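Local coordinates for putative uncharacterized protein PH0242 (Pyrococcus horikoshii, PDB 3VU1) that is the C-terminal globular domain of an archaeal AglB-type oligosaccharyltransferase, a chain rich in beta strands and modelled with a calcium ion, at residues I155-G160 with C164-S169; G182-S185 with P189-Y192; L391-I396 with N447-Y452. One frame throughout, in Å; residues are numbered along the deposited sequence.

Contact 1. Residues I155-G160 with C164-S169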
loop_
_atom_site.group_PDB
_atom_site.type_symbol
_atom_site.label_atom_id
_atom_site.label_comp_id
_atom_site.label_asym_id
_atom_site.label_seq_id
_atom_site.Cartn_x
_atom_site.Cartn_y
_atom_site.Cartn_z
ATOM N N ILE A 155 -13.330 -19.483 -22.278
ATOM C CA ILE A 155 -11.896 -19.314 -22.315
ATOM C C ILE A 155 -11.254 -20.685 -22.292
ATOM O O ILE A 155 -11.600 -21.517 -21.475
ATOM C CB ILE A 155 -11.380 -18.375 -21.195
ATOM C CG1 ILE A 155 -12.019 -16.983 -21.313
ATOM C CG2 ILE A 155 -9.851 -18.265 -21.200
ATOM C CD1 ILE A 155 -11.703 -16.249 -22.595
ATOM N N ALA A 156 -10.341 -20.922 -23.223
ATOM C CA ALA A 156 -9.576 -22.157 -23.226
ATOM C C ALA A 156 -8.102 -21.880 -22.928
ATOM O O ALA A 156 -7.456 -21.083 -23.606
ATOM C CB ALA A 156 -9.725 -22.876 -24.560
ATOM N N VAL A 157 -7.579 -22.548 -21.906
ATOM C CA VAL A 157 -6.170 -22.467 -21.581
ATOM C C VAL A 157 -5.583 -23.811 -21.940
ATOM O O VAL A 157 -5.965 -24.827 -21.366
ATOM C CB VAL A 157 -5.945 -22.171 -20.080
ATOM C CG1 VAL A 157 -4.454 -22.120 -19.751
ATOM C CG2 VAL A 157 -6.632 -20.870 -19.669
ATOM N N ASN A 158 -4.672 -23.813 -22.912
ATOM C CA ASN A 158 -3.982 -25.032 -23.337
ATOM C C ASN A 158 -2.600 -25.057 -22.752
ATOM O O ASN A 158 -1.811 -24.107 -22.929
ATOM C CB ASN A 158 -3.892 -25.126 -24.862
ATOM C CG ASN A 158 -5.246 -25.007 -25.534
ATOM O OD1 ASN A 158 -5.447 -24.151 -26.390
ATOM N ND2 ASN A 158 -6.190 -25.851 -25.136
ATOM N N ILE A 159 -2.320 -26.138 -22.035
ATOM C CA ILE A 159 -1.037 -26.330 -21.383
ATOM C C ILE A 159 -0.537 -27.668 -21.865
ATOM O O ILE A 159 -0.981 -28.713 -21.378
ATOM C CB ILE A 159 -1.187 -26.345 -19.846
ATOM C CG1 ILE A 159 -2.063 -25.167 -19.389
ATOM C CG2 ILE A 159 0.186 -26.342 -19.174
ATOM C CD1 ILE A 159 -2.267 -25.069 -17.891
ATOM N N GLY A 160 0.372 -27.642 -22.834
ATOM C CA GLY A 160 0.722 -28.856 -23.578
ATOM C C GLY A 160 -0.515 -29.413 -24.277
ATOM O O GLY A 160 -1.305 -28.669 -24.877
ATOM N N CYS A 164 -7.777 -26.465 -20.684
ATOM C CA CYS A 164 -8.298 -26.198 -19.345
ATOM C C CYS A 164 -9.295 -25.045 -19.274
ATOM O O CYS A 164 -9.186 -24.052 -20.001
ATOM C CB CYS A 164 -7.146 -26.033 -18.347
ATOM S SG CYS A 164 -6.007 -27.458 -18.270
ATOM N N SER A 165 -10.284 -25.201 -18.400
ATOM C CA SER A 165 -11.369 -24.230 -18.280
ATOM C C SER A 165 -11.312 -23.450 -16.937
ATOM O O SER A 165 -11.634 -24.011 -15.885
ATOM C CB SER A 165 -12.727 -24.929 -18.468
ATOM O OG SER A 165 -13.785 -23.978 -18.526
ATOM N N PRO A 166 -10.912 -22.160 -16.972
ATOM C CA PRO A 166 -10.728 -21.428 -15.708
ATOM C C PRO A 166 -12.027 -21.271 -14.927
ATOM O O PRO A 166 -13.088 -21.195 -15.534
ATOM C CB PRO A 166 -10.182 -20.058 -16.146
ATOM C CG PRO A 166 -10.442 -19.964 -17.604
ATOM C CD PRO A 166 -10.530 -21.357 -18.147
ATOM N N ILE A 167 -11.934 -21.252 -13.595
ATOM C CA ILE A 167 -13.081 -20.977 -12.719
ATOM C C ILE A 167 -13.864 -19.761 -13.228
ATOM O O ILE A 167 -15.086 -19.786 -13.310
ATOM C CB ILE A 167 -12.614 -20.680 -11.272
ATOM C CG1 ILE A 167 -12.002 -21.926 -10.633
ATOM C CG2 ILE A 167 -13.763 -20.154 -10.419
ATOM C CD1 ILE A 167 -11.143 -21.628 -9.429
ATOM N N LEU A 168 -13.146 -18.695 -13.553
ATOM C CA LEU A 168 -13.745 -17.456 -13.979
ATOM C C LEU A 168 -12.695 -16.796 -14.838
ATOM O O LEU A 168 -11.523 -17.087 -14.696
ATOM C CB LEU A 168 -14.069 -16.578 -12.769
ATOM C CG LEU A 168 -14.372 -15.096 -13.030
ATOM C CD1 LEU A 168 -15.706 -14.965 -13.766
ATOM C CD2 LEU A 168 -14.349 -14.245 -11.767
ATOM N N SER A 169 -13.118 -15.936 -15.753
ATOM C CA SER A 169 -12.198 -15.130 -16.527
ATOM C C SER A 169 -12.800 -13.761 -16.626
ATOM O O SER A 169 -14.030 -13.620 -16.612
ATOM C CB SER A 169 -11.995 -15.715 -17.914
ATOM O OG SER A 169 -11.776 -17.115 -17.831
#
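Val157 and Cys164 pair as neighbours in an antiparallel beta hairpin, in the part of the chain assigned to the oligosaccharyltransferase Insert domain. Their CA atoms lie 4.8 Å apart and they form a hydrogen-bonded pair. Val157 N donates to Cys164 O at 2.9 Å, nearly straight at 170° and in the carbonyl plane. The return bond from Cys164 N to Val157 O is modelled too short for its length to be relied on. Both side chains point to one face of the sheet, where Phe190 lies against them and Cys164 is disulfide-bonded to Cys184.

Past the pair, side-chain contacts take over: Pro166 and Ser169 pack on Ile155, the chain turning at Ile167 between them. Pro166 CG meets Ile155 CG2 at 4.0 Å, the two side chains crossing at about a right angle. With its CG1 anti to the carbonyl carbon (chi1 -59°), Ile155 lays that branch against the Ser169 side chain, CG1 3.5 Å from Ser169 OG. Val194 backs Pro166 and Ser169. The geometry is that of a two-strand hairpin after which the chain turns and rejoins the same mixed sheet near its other end.

Contact 2. Residues G182-S185 with P189-Y192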
loop_
_atom_site.group_PDB
_atom_site.type_symbol
_atom_site.label_atom_id
_atom_site.label_comp_id
_atom_site.label_asym_id
_atom_site.label_seq_id
_atom_site.Cartn_x
_atom_site.Cartn_y
_atom_site.Cartn_z
ATOM N N GLY A 182 -13.425 -24.890 -13.995
ATOM C CA GLY A 182 -12.316 -25.110 -13.077
ATOM C C GLY A 182 -11.776 -26.521 -13.195
ATOM O O GLY A 182 -11.365 -27.129 -12.202
ATOM N N ARG A 183 -11.787 -27.041 -14.422
ATOM C CA ARG A 183 -11.358 -28.414 -14.698
ATOM C C ARG A 183 -10.622 -28.474 -16.034
ATOM O O ARG A 183 -10.815 -27.618 -16.895
ATOM C CB ARG A 183 -12.560 -29.384 -14.660
ATOM C CG ARG A 183 -13.319 -29.360 -13.330
ATOM C CD ARG A 183 -14.344 -30.466 -13.183
ATOM N NE ARG A 183 -13.712 -31.748 -12.881
ATOM C CZ ARG A 183 -14.375 -32.884 -12.654
ATOM N NH1 ARG A 183 -15.707 -32.915 -12.683
ATOM N NH2 ARG A 183 -13.700 -33.997 -12.390
ATOM N N CYS A 184 -9.741 -29.452 -16.185
ATOM C CA CYS A 184 -9.109 -29.679 -17.474
ATOM C C CYS A 184 -9.855 -30.773 -18.255
ATOM O O CYS A 184 -10.648 -31.525 -17.681
ATOM C CB CYS A 184 -7.618 -30.009 -17.298
ATOM S SG CYS A 184 -6.614 -28.641 -16.636
ATOM N N SER A 185 -9.618 -30.843 -19.563
ATOM C CA SER A 185 -10.136 -31.948 -20.387
ATOM C C SER A 185 -9.676 -33.308 -19.802
ATOM O O SER A 185 -10.355 -34.316 -19.934
ATOM C CB SER A 185 -9.730 -31.780 -21.870
ATOM O OG SER A 185 -8.315 -31.819 -22.057
ATOM N N PRO A 189 -8.737 -31.066 -11.639
ATOM C CA PRO A 189 -9.037 -29.678 -11.214
ATOM C C PRO A 189 -8.116 -28.604 -11.821
ATOM O O PRO A 189 -6.920 -28.852 -12.033
ATOM C CB PRO A 189 -8.842 -29.724 -9.683
ATOM C CG PRO A 189 -7.986 -30.932 -9.437
ATOM C CD PRO A 189 -8.428 -31.923 -10.477
ATOM N N PHE A 190 -8.693 -27.430 -12.090
ATOM C CA PHE A 190 -7.969 -26.267 -12.614
ATOM C C PHE A 190 -8.446 -25.024 -11.869
ATOM O O PHE A 190 -9.274 -24.249 -12.393
ATOM C CB PHE A 190 -8.219 -26.131 -14.119
ATOM C CG PHE A 190 -7.346 -25.127 -14.813
ATOM C CD1 PHE A 190 -5.963 -25.324 -14.911
ATOM C CD2 PHE A 190 -7.919 -23.992 -15.414
ATOM C CE1 PHE A 190 -5.158 -24.400 -15.581
ATOM C CE2 PHE A 190 -7.116 -23.054 -16.064
ATOM C CZ PHE A 190 -5.735 -23.264 -16.158
ATOM N N PRO A 191 -7.933 -24.828 -10.628
ATOM C CA PRO A 191 -8.462 -23.776 -9.749
ATOM C C PRO A 191 -7.801 -22.419 -10.028
ATOM O O PRO A 191 -7.242 -21.779 -9.126
ATOM C CB PRO A 191 -8.151 -24.311 -8.353
ATOM C CG PRO A 191 -6.933 -25.163 -8.541
ATOM C CD PRO A 191 -6.818 -25.554 -9.987
ATOM N N TYR A 192 -7.902 -21.990 -11.285
ATOM C CA TYR A 192 -7.292 -20.762 -11.736
ATOM C C TYR A 192 -8.311 -19.805 -12.278
ATOM O O TYR A 192 -9.358 -20.204 -12.774
ATOM C CB TYR A 192 -6.237 -21.067 -12.794
ATOM C CG TYR A 192 -5.026 -21.738 -12.202
ATOM C CD1 TYR A 192 -4.994 -23.117 -12.023
ATOM C CD2 TYR A 192 -3.920 -20.985 -11.786
ATOM C CE1 TYR A 192 -3.889 -23.735 -11.454
ATOM C CE2 TYR A 192 -2.814 -21.601 -11.221
ATOM C CZ TYR A 192 -2.807 -22.972 -11.054
ATOM O OH TYR A 192 -1.720 -23.597 -10.487
#
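Gly182 and Phe190 hold together a loop that closes just after a G1 beta bulge, in which Gly182 and Arg183 both face Ser165. The one conventional hydrogen bond across the contact runs from Phe190 N to Gly182 O, 2.7 Å long with 161° at the hydrogen. The N-H points fairly straight at the oxygen, but the donor stands 60° out of the carbonyl plane and so uses no lone pair. A CA-H...O contact accompanies it, with Gly182 CA 3.2 Å from Phe190 O. That same oxygen accepts a weak bond from Tyr192 N, which closes an inverse gamma turn centred on Pro191. Arg183 and Pro189 bring their backbones together in a single bridge, CA to CA 4.4 Å.

The side-chain part of the contact is a sulfur-aromatic one. Cys184 SG lies 3.8 Å from Phe190 CD1 and 4.6 Å from the Phe190 ring centroid, approaching obliquely. Phe190 CB packs against Arg183 N, and with CG trans to N (chi1 -170°) the ring then leads away from 182-185. Tyr192 CD1 sits over one ring face, toward the rim.

Arg183, exposed, gives NH2 to Gly187 O in the intervening loop. Phe190 instead reaches inward to Val157 and Ile159 of strand 153-159 and to Leu203 of strand 200-205, while edge strand 183-184 pairs with strand 162-165.

Contact 3. Residues L391-I396 with N447-Y452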
loop_
_atom_site.group_PDB
_atom_site.type_symbol
_atom_site.label_atom_id
_atom_site.label_comp_id
_atom_site.label_asym_id
_atom_site.label_seq_id
_atom_site.Cartn_x
_atom_site.Cartn_y
_atom_site.Cartn_z
ATOM N N LEU A 391 8.526 6.253 22.827
ATOM C CA LEU A 391 9.104 4.971 22.510
ATOM C C LEU A 391 7.938 4.109 22.092
ATOM O O LEU A 391 6.934 4.019 22.821
ATOM C CB LEU A 391 9.844 4.348 23.699
ATOM C CG LEU A 391 11.157 4.977 24.210
ATOM C CD1 LEU A 391 11.788 4.003 25.203
ATOM C CD2 LEU A 391 12.154 5.335 23.107
ATOM N N ARG A 392 8.077 3.491 20.917
ATOM C CA ARG A 392 7.005 2.724 20.310
ATOM C C ARG A 392 7.424 1.293 20.119
ATOM O O ARG A 392 8.524 1.029 19.648
ATOM C CB ARG A 392 6.583 3.316 18.947
ATOM C CG ARG A 392 5.202 2.828 18.505
ATOM C CD ARG A 392 4.912 3.146 17.055
ATOM N NE ARG A 392 5.969 2.635 16.186
ATOM C CZ ARG A 392 6.250 3.105 14.974
ATOM N NH1 ARG A 392 5.561 4.115 14.449
ATOM N NH2 ARG A 392 7.244 2.574 14.305
ATOM N N ALA A 393 6.537 0.372 20.467
ATOM C CA ALA A 393 6.796 -1.038 20.198
ATOM C C ALA A 393 6.062 -1.500 18.942
ATOM O O ALA A 393 4.933 -1.033 18.670
ATOM C CB ALA A 393 6.396 -1.904 21.395
ATOM N N THR A 394 6.704 -2.413 18.195
ATOM C CA THR A 394 6.064 -3.069 17.064
ATOM C C THR A 394 6.354 -4.550 17.175
ATOM O O THR A 394 7.518 -4.949 17.188
ATOM C CB THR A 394 6.564 -2.546 15.691
ATOM O OG1 THR A 394 6.405 -1.129 15.608
ATOM C CG2 THR A 394 5.767 -3.150 14.550
ATOM N N PHE A 395 5.291 -5.349 17.268
ATOM C CA PHE A 395 5.380 -6.805 17.203
ATOM C C PHE A 395 4.866 -7.299 15.855
ATOM O O PHE A 395 3.689 -7.107 15.507
ATOM C CB PHE A 395 4.503 -7.447 18.284
ATOM C CG PHE A 395 5.067 -7.371 19.668
ATOM C CD1 PHE A 395 5.511 -8.526 20.303
ATOM C CD2 PHE A 395 5.127 -6.163 20.350
ATOM C CE1 PHE A 395 6.021 -8.474 21.591
ATOM C CE2 PHE A 395 5.645 -6.103 21.638
ATOM C CZ PHE A 395 6.094 -7.257 22.254
ATOM N N ILE A 396 5.737 -7.930 15.086
ATOM C CA ILE A 396 5.290 -8.610 13.887
ATOM C C ILE A 396 5.340 -10.083 14.224
ATOM O O ILE A 396 6.403 -10.606 14.637
ATOM C CB ILE A 396 6.176 -8.308 12.666
ATOM C CG1 ILE A 396 5.868 -6.906 12.141
ATOM C CG2 ILE A 396 5.916 -9.333 11.575
ATOM C CD1 ILE A 396 6.894 -6.344 11.161
ATOM N N ASN A 447 9.203 -5.199 31.698
ATOM C CA ASN A 447 7.929 -5.854 31.318
ATOM C C ASN A 447 7.101 -5.221 30.174
ATOM O O ASN A 447 6.056 -5.778 29.804
ATOM C CB ASN A 447 6.996 -6.016 32.529
ATOM C CG ASN A 447 7.687 -6.622 33.721
ATOM O OD1 ASN A 447 8.136 -7.771 33.674
ATOM N ND2 ASN A 447 7.780 -5.849 34.807
ATOM N N ALA A 448 7.530 -4.078 29.629
ATOM C CA ALA A 448 6.808 -3.486 28.494
ATOM C C ALA A 448 6.647 -4.485 27.323
ATOM O O ALA A 448 5.542 -4.703 26.825
ATOM C CB ALA A 448 7.479 -2.203 28.035
ATOM N N ILE A 449 7.755 -5.111 26.940
ATOM C CA ILE A 449 7.810 -6.091 25.880
ATOM C C ILE A 449 7.280 -7.445 26.373
ATOM O O ILE A 449 6.322 -7.981 25.813
ATOM C CB ILE A 449 9.271 -6.201 25.331
ATOM C CG1 ILE A 449 9.751 -4.856 24.778
ATOM C CG2 ILE A 449 9.427 -7.298 24.284
ATOM C CD1 ILE A 449 8.776 -4.124 23.865
ATOM N N SER A 450 7.891 -7.986 27.428
ATOM C CA SER A 450 7.551 -9.319 27.949
ATOM C C SER A 450 6.076 -9.457 28.266
ATOM O O SER A 450 5.461 -10.500 28.022
ATOM C CB SER A 450 8.341 -9.598 29.216
ATOM O OG SER A 450 9.707 -9.764 28.903
ATOM N N SER A 451 5.523 -8.393 28.837
ATOM C CA SER A 451 4.116 -8.322 29.154
ATOM C C SER A 451 3.262 -8.681 27.926
ATOM O O SER A 451 2.440 -9.620 27.988
ATOM C CB SER A 451 3.825 -6.919 29.644
ATOM O OG SER A 451 2.465 -6.635 29.528
ATOM N N TYR A 452 3.502 -7.965 26.811
ATOM C CA TYR A 452 2.772 -8.164 25.561
ATOM C C TYR A 452 3.055 -9.540 24.937
ATOM O O TYR A 452 2.141 -10.207 24.436
ATOM C CB TYR A 452 3.065 -7.023 24.570
ATOM C CG TYR A 452 2.013 -6.902 23.492
ATOM C CD1 TYR A 452 0.762 -6.326 23.768
ATOM C CD2 TYR A 452 2.248 -7.415 22.198
ATOM C CE1 TYR A 452 -0.226 -6.253 22.795
ATOM C CE2 TYR A 452 1.269 -7.353 21.214
ATOM C CZ TYR A 452 0.039 -6.770 21.518
ATOM O OH TYR A 452 -0.916 -6.691 20.546
#
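Ala393 and Phe395 of strand 391-396 meet Ile449 and Tyr452 in the N-terminal part of helix 448-460. Strand and helix segments run in broadly the same direction, with 33° between their axes and a closest axis approach of 10.3 Å.

Ala393 comes first, its CB directed at the helix and meeting the CD1 tip of Ile449 at 4.1 Å. Its small methyl leaves the larger partner to do the reaching. Thr394, next along, turns its side chain the other way, toward Glu472 on strand 464-487.

Phe395 then supplies most of the strand's share. Its CG is anti to the carbonyl carbon (chi1 -75°), which carries the ring out to the helix, where its CZ end meets Ile449 and one face meets Tyr452. Phe395 CZ touches Ile449 CG2 at 3.9 Å, and Ile449 O lies 3.6 Å from the same CZ, near the ring plane at its edge. On the face, Tyr452 CD2 stands 3.5 Å above the plane of the Phe395 ring, over its centre. The centroids of the Phe395 and Tyr452 rings are 4.8 Å apart and the planes meet at 56°, an inclined edge-to-face pair in which Tyr452 contributes the edge. Tyr452 OH is hydrogen-bonded to Asp418 and its ring also meets Phe420, both on strand 412-431, while Glu369 takes the backbone N-H of Ile449.

With no hydrogen bond between the two segments, the contact depends on shape: aliphatic tips, an aromatic edge on an aromatic face, and a carbonyl oxygen at a ring edge. The Tyr452 hydroxyl, the Ser450 hydroxyl and the Ile449 N-H find partners outside the two segments, consistent with a helix laid over a sheet through an apolar layer.

Contacts 1 and 2 adjoin, both reaching one mixed sheet, their centres about 7 Å apart; the Cys164-Cys184 disulfide and a probable backbone bond from Ser165 N to Arg183 O tie them directly. Contact 1 is buried, whereas contact 2 lies at the surface, with Phe190 as its buried residue. Contact 3 stands alone in the Peripheral 2 range, its centre about 49 Å from that of contact 1. It too is buried, but the chemistry differs: backbone bonding sets the strand pairing of contact 1 and the loop closure of contact 2, while contact 3 joins helix to strand through side chains. Aromatic groups meet sulfur in contact 2 and another ring in contact 3.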